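Local coordinates for snrnp sm-like protein (Pyrococcus abyssi, PDB 1H64) that forms a heptameric ring with the Sm fold and, like its family, probably binds RNA, at residues C[19-22]-C[26-29]. Residues are numbered along the deposited sequence; the frame is centred on the assembly and turned at random.
Sequences VILK and EFRG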
loop_
_atom_site.group_PDB
_atom_site.type_symbol
_atom_site.label_atom_id
_atom_site.label_comp_id
_atom_site.label_asym_id
_atom_site.label_seq_id
_atom_site.Cartn_x
_atom_site.Cartn_y
_atom_site.Cartn_z
ATOM N N VAL C 19 -20.896 -2.549 6.288
ATOM C CA VAL C 19 -19.550 -2.116 5.886
ATOM C C VAL C 19 -18.779 -3.394 5.540
ATOM O O VAL C 19 -18.463 -4.197 6.428
ATOM C CB VAL C 19 -18.826 -1.349 7.025
ATOM C CG1 VAL C 19 -17.411 -0.943 6.577
ATOM C CG2 VAL C 19 -19.640 -0.102 7.431
ATOM N N ILE C 20 -18.506 -3.581 4.252
ATOM C CA ILE C 20 -17.784 -4.742 3.748
ATOM C C ILE C 20 -16.278 -4.475 3.722
ATOM O O ILE C 20 -15.812 -3.500 3.114
ATOM C CB ILE C 20 -18.244 -5.099 2.323
ATOM C CG1 ILE C 20 -19.763 -5.285 2.295
ATOM C CG2 ILE C 20 -17.561 -6.373 1.852
ATOM C CD1 ILE C 20 -20.315 -5.579 0.906
ATOM N N LEU C 21 -15.521 -5.339 4.390
ATOM C CA LEU C 21 -14.077 -5.181 4.440
ATOM C C LEU C 21 -13.413 -6.056 3.381
ATOM O O LEU C 21 -14.027 -6.973 2.844
ATOM C CB LEU C 21 -13.576 -5.525 5.846
ATOM C CG LEU C 21 -14.326 -4.707 6.909
ATOM C CD1 LEU C 21 -14.130 -5.334 8.263
ATOM C CD2 LEU C 21 -13.852 -3.247 6.896
ATOM N N LYS C 22 -12.158 -5.751 3.070
ATOM C CA LYS C 22 -11.410 -6.488 2.055
ATOM C C LYS C 22 -11.118 -7.938 2.452
ATOM O O LYS C 22 -10.069 -8.471 2.101
ATOM C CB LYS C 22 -10.089 -5.765 1.769
ATOM C CG LYS C 22 -10.239 -4.256 1.608
ATOM C CD LYS C 22 -8.912 -3.580 1.256
ATOM C CE LYS C 22 -9.070 -2.066 1.136
ATOM N NZ LYS C 22 -7.807 -1.418 0.656
ATOM N N GLU C 26 -17.260 -8.487 7.609
ATOM C CA GLU C 26 -18.054 -7.259 7.626
ATOM C C GLU C 26 -18.575 -6.737 8.953
ATOM O O GLU C 26 -18.544 -7.427 9.968
ATOM C CB GLU C 26 -19.223 -7.380 6.636
ATOM C CG GLU C 26 -19.917 -8.732 6.600
ATOM C CD GLU C 26 -20.897 -8.854 5.435
ATOM O OE1 GLU C 26 -20.461 -8.721 4.271
ATOM O OE2 GLU C 26 -22.101 -9.085 5.675
ATOM N N PHE C 27 -19.011 -5.482 8.937
ATOM C CA PHE C 27 -19.577 -4.856 10.115
ATOM C C PHE C 27 -20.969 -4.374 9.748
ATOM O O PHE C 27 -21.226 -4.015 8.595
ATOM C CB PHE C 27 -18.766 -3.648 10.577
ATOM C CG PHE C 27 -17.468 -3.989 11.245
ATOM C CD1 PHE C 27 -16.261 -3.769 10.594
ATOM C CD2 PHE C 27 -17.448 -4.475 12.547
ATOM C CE1 PHE C 27 -15.052 -4.022 11.229
ATOM C CE2 PHE C 27 -16.240 -4.732 13.194
ATOM C CZ PHE C 27 -15.041 -4.504 12.532
ATOM N N ARG C 28 -21.873 -4.394 10.724
ATOM C CA ARG C 28 -23.228 -3.903 10.505
ATOM C C ARG C 28 -23.574 -3.086 11.730
ATOM O O ARG C 28 -23.252 -3.470 12.854
ATOM C CB ARG C 28 -24.225 -5.055 10.319
ATOM C CG ARG C 28 -23.787 -6.076 9.282
ATOM C CD ARG C 28 -24.973 -6.734 8.587
ATOM N NE ARG C 28 -25.647 -5.806 7.677
ATOM C CZ ARG C 28 -26.577 -6.160 6.797
ATOM N NH1 ARG C 28 -26.955 -7.426 6.696
ATOM N NH2 ARG C 28 -27.129 -5.244 6.014
ATOM N N GLY C 29 -24.198 -1.932 11.513
ATOM C CA GLY C 29 -24.558 -1.083 12.631
ATOM C C GLY C 29 -25.258 0.167 12.152
ATOM O O GLY C 29 -25.530 0.315 10.960
#
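Val19 faces Phe27 as an antiparallel hydrogen-bonded pair next to the turn of the hairpin formed by strands 16-21 and 25-34; the axes of 19-21 and 26-29 come within 4.8 Å and run at 168°, close to antiparallel. Val19 N donates to Phe27 O at 2.8 Å, almost straight at 178°, and Phe27 N returns a bond to Val19 O at 2.9 Å. One step on, Ile20 and Glu26 make the non-hydrogen-bonded pair, and Ile20 directs its backbone bonds to strand 67-72 instead.

On the face carrying Val19 and Phe27, beta-branched Val19 suits an extended strand, its CB 4.2 Å from Phe27 CB. The nearest side-chain meeting there is diagonal: Leu21 CD1 meets the Phe27 ring obliquely, 3.4 Å from Phe27 CE1 and 3.5 Å from Phe27 CD1. Leu21 CG lies anti to its own carbonyl carbon (chi1 -54°), which helps carry CD1 against the ring. Phe27, large and flat, also packs on Ile60, Ile62 and Met47.

On the opposite face, Ile20 and Glu26 lie side by side, pointing the same way, with Ile20 CG1 4.0 Å from Glu26 OE1. Glu26 CB sits 3.3 Å from Val19 O, and its side chain also touches Leu18 and Ile48; Ile20 also packs on Tyr57 of a neighbouring subunit. The hairpin of this Sm fold thus pairs its buried backbone polar groups at Val19 and Phe27, with Val19, Leu21 and Phe27 making an apolar face and Ile20 with Glu26 a mixed one, where partly exposed Glu26 can probably keep its charge hydrated.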